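Local coordinates for protein cysteine protease (Xylella fastidiosa, PDB 3OIS) that probably acts as a papain-family cysteine protease and binds uridine-5'-diphosphate, at residues 77-82 with 109-114; 113-118 with 126-131. One frame throughout, in Å; residues are numbered along the deposited sequence.

In the fold
From the N terminus, interaction 1 comes first, as a small worked case of helices joined by successive contacts: it brings the start of helix 78-93 against the last turns of helix 104-114, closing a long, largely helical loop of 26 residues. Interaction 2 follows, with I114 and E115 of 113-118 meeting helix 126-135 across a loop of only seven residues that includes strand 124-125. The loops neither nest nor cross; they follow one another, with K113 and I114 common to both contacts. Helix 104-114 is thus the shared element, meeting 78-93 in the buried contact and 126-135 nearer the surface, beside the UDP pocket. Between the two contacts, the E111 carboxylate packs on G129.

Interaction 1 (77-82 with 109-114); sequences SCTANA and YNERKI
The hydroxyl of T79 donates a hydrogen bond to the carboxylate of E111, OG1 to OE2 at 2.7 Å, and this bond carries most of the meeting between the start of helix 78-93 and the last turns of helix 104-114. It enters on the syn lone pair of OE2, on the side of the second carboxylate oxygen, so OG1 also lies 3.2 Å from E111 OE1. Both side chains are shaped for this approach. In T79, a chi1 of 66° tucks OG1 over the backbone, flanked by N and C, and turns it to E111, while CG2 stands beside the N. E111 departs with CG anti to its own carbonyl carbon and then runs extended beyond CG (chi2 169°), spanning a gap that leaves the backbones well separated: the nearest CA atoms, those of A80 and E111, are 8.6 Å apart. Little else touches across this gap. The CB of T79 rests 3.6 Å from E111 OE2, and the methyl of A80 lies 4.2 Å from E111 OE1. Around them the helices are closed in by neighbours, with I107 packing on A80, and A238 and I126 on T79. The preceding residue, C78, points its CB away from this contact and meets H237, consistent with the cysteine-histidine pairing of papain-like proteases. Chemically, then, a single short bond satisfies a buried hydroxyl and holds one oxygen of a buried carboxylate, and the donated proton may partly offset the cost of burying that group.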
ATOM      1  N   SER A  77      -4.596   8.077   0.565  1.00 11.09           N
ATOM      2  CA  SER A  77      -3.849   7.465   1.618  1.00 11.72           C
ATOM      3  C   SER A  77      -3.480   6.020   1.304  1.00 12.89           C
ATOM      4  O   SER A  77      -3.193   5.250   2.230  1.00 11.66           O
ATOM      5  CB  SER A  77      -4.647   7.611   2.938  1.00 12.54           C
ATOM      6  OG  SER A  77      -5.873   6.902   2.787  1.00 11.82           O
ATOM      7  N   CYS A  78      -3.483   5.644   0.024  1.00 11.03           N
ATOM      8  CA  CYS A  78      -3.282   4.199  -0.302  1.00 11.02           C
ATOM      9  C   CYS A  78      -1.943   3.671   0.252  1.00 11.38           C
ATOM     10  O   CYS A  78      -1.904   2.498   0.744  1.00 10.19           O
ATOM     11  CB  CYS A  78      -3.324   3.852  -1.820  1.00 11.03           C
ATOM     12  SG  CYS A  78      -2.044   4.790  -2.743  1.00 13.69           S
ATOM     13  N   THR A  79      -0.849   4.462   0.163  1.00 10.16           N
ATOM     14  CA  THR A  79       0.416   3.972   0.676  1.00 10.98           C
ATOM     15  C   THR A  79       0.259   3.673   2.173  1.00 10.22           C
ATOM     16  O   THR A  79       0.808   2.662   2.624  1.00 10.46           O
ATOM     17  CB  THR A  79       1.611   4.884   0.411  1.00 11.12           C
ATOM     18  OG1 THR A  79       1.433   6.107   1.156  1.00 13.65           O
ATOM     19  CG2 THR A  79       1.695   5.178  -1.079  1.00 14.49           C
ATOM     20  N   ALA A  80      -0.454   4.500   2.971  1.00 10.67           N
ATOM     21  CA  ALA A  80      -0.583   4.253   4.407  1.00 12.14           C
ATOM     22  C   ALA A  80      -1.472   3.057   4.678  1.00 12.25           C
ATOM     23  O   ALA A  80      -1.310   2.359   5.740  1.00 12.94           O
ATOM     24  CB  ALA A  80      -1.206   5.435   5.020  1.00 12.71           C
ATOM     25  N   ASN A  81      -2.449   2.847   3.795  1.00 10.13           N
ATOM     26  CA  ASN A  81      -3.343   1.673   3.923  1.00 12.63           C
ATOM     27  C   ASN A  81      -2.637   0.349   3.648  1.00 14.73           C
ATOM     28  O   ASN A  81      -2.772  -0.630   4.443  1.00 13.16           O
ATOM     29  CB  ASN A  81      -4.585   1.797   3.037  1.00 12.85           C
ATOM     30  CG  ASN A  81      -5.605   2.736   3.604  1.00 13.38           C
ATOM     31  OD1 ASN A  81      -5.385   4.004   3.675  1.00 17.80           O
ATOM     32  ND2 ASN A  81      -6.709   2.196   4.025  1.00 10.04           N
ATOM     33  N   ALA A  82      -1.812   0.324   2.591  1.00 13.32           N
ATOM     34  CA  ALA A  82      -1.021  -0.831   2.263  1.00 14.84           C
ATOM     35  C   ALA A  82      -0.009  -1.104   3.399  1.00 14.80           C
ATOM     36  O   ALA A  82       0.136  -2.237   3.825  1.00 14.87           O
ATOM     37  CB  ALA A  82      -0.268  -0.649   0.922  1.00 14.20           C
ATOM     38  N   TYR A 109       0.055  11.503   7.623  1.00 13.47           N
ATOM     39  CA  TYR A 109       0.430  12.867   8.044  1.00 12.97           C
ATOM     40  C   TYR A 109       1.964  12.975   8.007  1.00 13.38           C
ATOM     41  O   TYR A 109       2.551  13.898   7.371  1.00 13.34           O
ATOM     42  CB  TYR A 109      -0.145  13.161   9.464  1.00 12.71           C
ATOM     43  CG  TYR A 109       0.245  14.529   9.934  1.00 14.79           C
ATOM     44  CD1 TYR A 109      -0.616  15.562   9.750  1.00 16.40           C
ATOM     45  CD2 TYR A 109       1.476  14.776  10.522  1.00 15.69           C
ATOM     46  CE1 TYR A 109      -0.250  16.861  10.113  1.00 16.65           C
ATOM     47  CE2 TYR A 109       1.817  16.109  10.946  1.00 14.31           C
ATOM     48  CZ  TYR A 109       0.981  17.071  10.724  1.00 19.17           C
ATOM     49  OH  TYR A 109       1.352  18.289  11.159  1.00 19.99           O
ATOM     50  N   ASN A 110       2.660  11.985   8.584  1.00 12.98           N
ATOM     51  CA  ASN A 110       4.062  12.046   8.595  1.00 13.13           C
ATOM     52  C   ASN A 110       4.716  11.863   7.236  1.00 14.07           C
ATOM     53  O   ASN A 110       5.758  12.463   6.980  1.00 14.11           O
ATOM     54  CB  ASN A 110       4.595  11.102   9.693  1.00 12.96           C
ATOM     55  CG  ASN A 110       4.266  11.672  11.090  1.00 15.87           C
ATOM     56  OD1 ASN A 110       4.738  12.724  11.456  1.00 16.79           O
ATOM     57  ND2 ASN A 110       3.416  10.986  11.825  1.00 15.90           N
ATOM     58  N   GLU A 111       4.120  11.072   6.339  1.00 14.47           N
ATOM     59  CA  GLU A 111       4.672  11.002   4.980  1.00 12.33           C
ATOM     60  C   GLU A 111       4.693  12.401   4.351  1.00 11.76           C
ATOM     61  O   GLU A 111       5.640  12.738   3.712  1.00 13.01           O
ATOM     62  CB  GLU A 111       3.800  10.129   4.056  1.00 12.46           C
ATOM     63  CG  GLU A 111       3.879   8.670   4.369  1.00 13.93           C
ATOM     64  CD  GLU A 111       2.829   7.837   3.631  1.00 12.50           C
ATOM     65  OE1 GLU A 111       1.655   8.209   3.611  1.00 14.70           O
ATOM     66  OE2 GLU A 111       3.272   6.827   3.004  1.00 13.40           O
ATOM     67  N   ARG A 112       3.674  13.208   4.581  1.00 13.42           N
ATOM     68  CA  ARG A 112       3.542  14.522   3.892  1.00 14.20           C
ATOM     69  C   ARG A 112       4.433  15.601   4.593  1.00 16.23           C
ATOM     70  O   ARG A 112       4.539  16.674   4.106  1.00 17.35           O
ATOM     71  CB  ARG A 112       2.093  14.931   3.843  1.00 13.46           C
ATOM     72  CG  ARG A 112       1.446  13.992   2.692  1.00 15.17           C
ATOM     73  CD  ARG A 112      -0.039  14.305   2.534  1.00 13.22           C
ATOM     74  NE  ARG A 112      -0.589  13.839   3.769  1.00 21.68           N
ATOM     75  CZ  ARG A 112      -1.480  14.485   4.449  1.00 18.31           C
ATOM     76  NH1 ARG A 112      -2.002  15.621   3.949  1.00 20.76           N
ATOM     77  NH2 ARG A 112      -1.874  13.944   5.588  1.00 18.78           N
ATOM     78  N   LYS A 113       5.042  15.258   5.726  1.00 14.77           N
ATOM     79  CA  LYS A 113       6.168  16.068   6.305  1.00 14.89           C
ATOM     80  C   LYS A 113       7.426  15.879   5.508  1.00 16.79           C
ATOM     81  O   LYS A 113       8.322  16.762   5.533  1.00 17.84           O
ATOM     82  CB  LYS A 113       6.441  15.670   7.776  1.00 13.84           C
ATOM     83  CG  LYS A 113       5.207  15.967   8.697  1.00 16.03           C
ATOM     84  CD  LYS A 113       4.820  17.456   8.830  1.00 20.92           C
ATOM     85  CE  LYS A 113       5.847  18.256   9.624  1.00 22.61           C
ATOM     86  NZ  LYS A 113       5.559  19.769   9.476  1.00 27.36           N
ATOM     87  N   ILE A 114       7.589  14.748   4.827  1.00 17.65           N
ATOM     88  CA  ILE A 114       8.767  14.492   4.028  1.00 16.22           C
ATOM     89  C   ILE A 114       8.621  15.026   2.578  1.00 18.12           C
ATOM     90  O   ILE A 114       9.511  15.764   2.060  1.00 17.76           O
ATOM     91  CB  ILE A 114       9.079  12.932   3.929  1.00 16.61           C
ATOM     92  CG1 ILE A 114       9.342  12.454   5.361  1.00 18.22           C
ATOM     93  CG2 ILE A 114      10.313  12.746   3.138  1.00 14.13           C
ATOM     94  CD1 ILE A 114       9.335  10.899   5.520  1.00 18.59           C
TER

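Interaction 2 (113-118 with 126-131); sequences KIEGHV and IRDGIK. With UDP (uridine-5'-diphosphate), chain E.
I114 and E115 approach the carboxylate of D128 with carbon rather than with polar atoms, so aliphatic branches pack on a carboxylate that is probably charged. In I114 the gamma branch CG2 lies anti to the backbone N, and it comes up to D128 OD1 at 3.6 Å, its chain crossing that of D128 at a slant. The other branch reaches farther: CG1 lies beside the N (chi1 -62°) and carries CD1 to a place 3.9 Å from D128 O and 4.2 Å from K131 CB. E115 adds its CB, 3.3 Å from D128 OD2. Its own carboxylate is swung off, leaving E115 OE1 4.8 Å from D128 OD2: if both are ionised, like charges near each other but not in contact. K131 sets out toward I114, then bends at chi2 and runs straight to its amine, which leads away to UDP. There NZ gives a hydrogen bond of 2.7 Å to O2B and a weaker one to the bridging O3A. One turn earlier, R127 lies beside the ribose, its NH2 3.5 Å from O3', and is held by a salt bridge to D44, which itself binds UDP. Thus one face of helix 126-135 packs on I114 and E115, where helix 104-114 runs out into the following loop, while the basic ends of R127 and K131, with K135 beyond them, line a nucleotide diphosphate site on a papain-type fold.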
ATOM      1  N   LYS A 113       5.042  15.258   5.726  1.00 14.77           N
ATOM      2  CA  LYS A 113       6.168  16.068   6.305  1.00 14.89           C
ATOM      3  C   LYS A 113       7.426  15.879   5.508  1.00 16.79           C
ATOM      4  O   LYS A 113       8.322  16.762   5.533  1.00 17.84           O
ATOM      5  CB  LYS A 113       6.441  15.670   7.776  1.00 13.84           C
ATOM      6  CG  LYS A 113       5.207  15.967   8.697  1.00 16.03           C
ATOM      7  CD  LYS A 113       4.820  17.456   8.830  1.00 20.92           C
ATOM      8  CE  LYS A 113       5.847  18.256   9.624  1.00 22.61           C
ATOM      9  NZ  LYS A 113       5.559  19.769   9.476  1.00 27.36           N
ATOM     10  N   ILE A 114       7.589  14.748   4.827  1.00 17.65           N
ATOM     11  CA  ILE A 114       8.767  14.492   4.028  1.00 16.22           C
ATOM     12  C   ILE A 114       8.621  15.026   2.578  1.00 18.12           C
ATOM     13  O   ILE A 114       9.511  15.764   2.060  1.00 17.76           O
ATOM     14  CB  ILE A 114       9.079  12.932   3.929  1.00 16.61           C
ATOM     15  CG1 ILE A 114       9.342  12.454   5.361  1.00 18.22           C
ATOM     16  CG2 ILE A 114      10.313  12.746   3.138  1.00 14.13           C
ATOM     17  CD1 ILE A 114       9.335  10.899   5.520  1.00 18.59           C
ATOM     18  N   GLU A 115       7.487  14.651   1.965  1.00 18.03           N
ATOM     19  CA  GLU A 115       7.211  15.011   0.578  1.00 18.83           C
ATOM     20  C   GLU A 115       5.688  15.247   0.451  1.00 19.26           C
ATOM     21  O   GLU A 115       4.895  14.424   0.949  1.00 22.05           O
ATOM     22  CB  GLU A 115       7.678  13.813  -0.271  1.00 19.84           C
ATOM     23  CG  GLU A 115       7.321  13.940  -1.778  1.00 20.64           C
ATOM     24  CD  GLU A 115       8.437  14.529  -2.618  1.00 21.17           C
ATOM     25  OE1 GLU A 115       9.648  14.392  -2.292  1.00 19.83           O
ATOM     26  OE2 GLU A 115       8.136  15.011  -3.745  1.00 22.62           O
ATOM     27  N   GLY A 116       5.299  16.299  -0.233  1.00 17.91           N
ATOM     28  CA  GLY A 116       3.890  16.743  -0.296  1.00 15.74           C
ATOM     29  C   GLY A 116       3.729  17.767   0.828  1.00 15.48           C
ATOM     30  O   GLY A 116       4.684  18.489   1.213  1.00 17.14           O
ATOM     31  N   HIS A 117       2.515  17.847   1.333  1.00 14.14           N
ATOM     32  CA  HIS A 117       2.222  18.846   2.382  1.00 13.21           C
ATOM     33  C   HIS A 117       0.992  18.367   3.164  1.00 15.12           C
ATOM     34  O   HIS A 117       0.040  17.837   2.570  1.00 15.10           O
ATOM     35  CB  HIS A 117       2.016  20.281   1.819  1.00 13.01           C
ATOM     36  CG  HIS A 117       1.969  21.325   2.887  1.00 16.86           C
ATOM     37  ND1 HIS A 117       3.034  22.168   3.157  1.00 18.77           N
ATOM     38  CD2 HIS A 117       1.006  21.631   3.784  1.00 17.60           C
ATOM     39  CE1 HIS A 117       2.709  22.960   4.171  1.00 14.43           C
ATOM     40  NE2 HIS A 117       1.491  22.643   4.571  1.00 24.30           N
ATOM     41  N   VAL A 118       1.025  18.547   4.486  1.00 13.50           N
ATOM     42  CA  VAL A 118      -0.023  18.010   5.329  1.00 16.16           C
ATOM     43  C   VAL A 118      -1.354  18.704   5.098  1.00 15.04           C
ATOM     44  O   VAL A 118      -2.407  18.158   5.380  1.00 16.48           O
ATOM     45  CB  VAL A 118       0.386  18.083   6.831  1.00 18.17           C
ATOM     46  CG1 VAL A 118       1.579  17.188   7.061  1.00 17.26           C
ATOM     47  CG2 VAL A 118       0.638  19.527   7.297  1.00 18.74           C
ATOM     48  N   ILE A 126       5.823   5.351  -1.315  1.00 11.05           N
ATOM     49  CA  ILE A 126       5.995   4.179  -0.400  1.00 10.88           C
ATOM     50  C   ILE A 126       7.230   4.288   0.470  1.00 11.04           C
ATOM     51  O   ILE A 126       7.161   4.077   1.724  1.00 10.85           O
ATOM     52  CB  ILE A 126       5.995   2.861  -1.184  1.00 10.27           C
ATOM     53  CG1 ILE A 126       4.607   2.792  -1.864  1.00  9.81           C
ATOM     54  CG2 ILE A 126       6.187   1.668  -0.143  1.00 11.04           C
ATOM     55  CD1 ILE A 126       4.581   1.670  -2.864  1.00 11.89           C
ATOM     56  N   ARG A 127       8.321   4.731  -0.148  1.00 11.39           N
ATOM     57  CA  ARG A 127       9.562   4.781   0.592  1.00 12.71           C
ATOM     58  C   ARG A 127       9.461   5.754   1.774  1.00 11.48           C
ATOM     59  O   ARG A 127      10.150   5.591   2.814  1.00 12.02           O
ATOM     60  CB  ARG A 127      10.749   5.122  -0.301  1.00 12.65           C
ATOM     61  CG  ARG A 127      10.796   6.656  -0.759  1.00 14.58           C
ATOM     62  CD  ARG A 127      12.053   7.009  -1.647  1.00 19.09           C
ATOM     63  NE  ARG A 127      13.128   6.574  -0.842  1.00 17.98           N
ATOM     64  CZ  ARG A 127      13.995   5.594  -1.140  1.00 15.66           C
ATOM     65  NH1 ARG A 127      14.158   5.098  -2.400  1.00 13.01           N
ATOM     66  NH2 ARG A 127      14.793   5.179  -0.147  1.00 19.58           N
ATOM     67  N   ASP A 128       8.615   6.767   1.654  1.00 12.16           N
ATOM     68  CA  ASP A 128       8.461   7.737   2.731  1.00 11.31           C
ATOM     69  C   ASP A 128       7.520   7.204   3.852  1.00 14.55           C
ATOM     70  O   ASP A 128       7.780   7.401   5.021  1.00 13.57           O
ATOM     71  CB  ASP A 128       7.867   9.054   2.179  1.00 12.11           C
ATOM     72  CG  ASP A 128       8.892   9.810   1.358  1.00 13.35           C
ATOM     73  OD1 ASP A 128      10.119   9.507   1.513  1.00 14.33           O
ATOM     74  OD2 ASP A 128       8.483  10.708   0.585  1.00 16.26           O
ATOM     75  N   GLY A 129       6.498   6.435   3.458  1.00 12.90           N
ATOM     76  CA  GLY A 129       5.695   5.714   4.476  1.00 13.23           C
ATOM     77  C   GLY A 129       6.615   4.763   5.244  1.00 14.54           C
ATOM     78  O   GLY A 129       6.466   4.628   6.439  1.00 13.72           O
ATOM     79  N   ILE A 130       7.506   4.073   4.534  1.00 12.93           N
ATOM     80  CA  ILE A 130       8.464   3.176   5.192  1.00 13.42           C
ATOM     81  C   ILE A 130       9.440   3.913   6.108  1.00 14.02           C
ATOM     82  O   ILE A 130       9.688   3.501   7.221  1.00 13.65           O
ATOM     83  CB  ILE A 130       9.153   2.333   4.136  1.00 14.71           C
ATOM     84  CG1 ILE A 130       8.140   1.346   3.588  1.00 13.33           C
ATOM     85  CG2 ILE A 130      10.330   1.482   4.732  1.00 15.45           C
ATOM     86  CD1 ILE A 130       8.741   0.606   2.328  1.00 15.53           C
ATOM     87  N   LYS A 131       9.932   5.062   5.678  1.00 14.53           N
ATOM     88  CA  LYS A 131      10.728   5.902   6.552  1.00 14.65           C
ATOM     89  C   LYS A 131       9.998   6.280   7.866  1.00 15.55           C
ATOM     90  O   LYS A 131      10.621   6.242   8.939  1.00 15.68           O
ATOM     91  CB  LYS A 131      11.137   7.159   5.833  1.00 15.65           C
ATOM     92  CG  LYS A 131      12.333   7.863   6.558  1.00 15.92           C
ATOM     93  CD  LYS A 131      13.685   7.421   6.052  1.00 21.07           C
ATOM     94  CE  LYS A 131      14.768   8.134   6.757  1.00 24.59           C
ATOM     95  NZ  LYS A 131      15.998   7.448   6.368  1.00 23.51           N
TER
HETATM   96  N1  UDP E 292      17.865   1.756   3.955  1.00 16.50           N
HETATM   97  C2  UDP E 292      17.169   0.684   3.469  1.00 14.97           C
HETATM   98  N3  UDP E 292      16.652  -0.229   4.380  1.00 14.54           N
HETATM   99  C4  UDP E 292      16.823  -0.067   5.717  1.00 15.48           C
HETATM  100  C5  UDP E 292      17.574   1.007   6.229  1.00 16.83           C
HETATM  101  C6  UDP E 292      17.991   1.974   5.303  1.00 16.94           C
HETATM  102  O2  UDP E 292      16.974   0.507   2.308  1.00 13.61           O
HETATM  103  O4  UDP E 292      16.390  -1.006   6.461  1.00 14.13           O
HETATM  104  C1' UDP E 292      18.507   2.639   2.920  1.00 17.20           C
HETATM  105  C2' UDP E 292      17.537   3.535   2.181  1.00 19.48           C
HETATM  106  O2' UDP E 292      18.136   3.752   0.905  1.00 16.98           O
HETATM  107  C3' UDP E 292      17.665   4.749   3.013  1.00 18.83           C
HETATM  108  C4' UDP E 292      19.185   4.803   3.288  1.00 19.83           C
HETATM  109  O4' UDP E 292      19.552   3.425   3.509  1.00 19.50           O
HETATM  110  O3' UDP E 292      17.292   5.855   2.195  1.00 18.71           O
HETATM  111  C5' UDP E 292      19.485   5.718   4.471  1.00 18.87           C
HETATM  112  O5' UDP E 292      18.851   5.141   5.611  1.00 22.70           O
HETATM  113  PA  UDP E 292      19.183   5.501   7.061  1.00 24.54           P
HETATM  114  O1A UDP E 292      18.140   5.092   8.029  1.00 23.18           O
HETATM  115  O2A UDP E 292      20.574   5.097   7.409  1.00 25.95           O
HETATM  116  O3A UDP E 292      19.150   7.121   6.900  1.00 32.94           O
HETATM  117  PB  UDP E 292      19.106   8.367   7.930  1.00 34.50           P
HETATM  118  O1B UDP E 292      20.191   9.264   7.549  1.00 39.37           O
HETATM  119  O2B UDP E 292      17.776   8.894   7.765  1.00 32.20           O
HETATM  120  O3B UDP E 292      19.278   7.956   9.360  1.00 36.52           O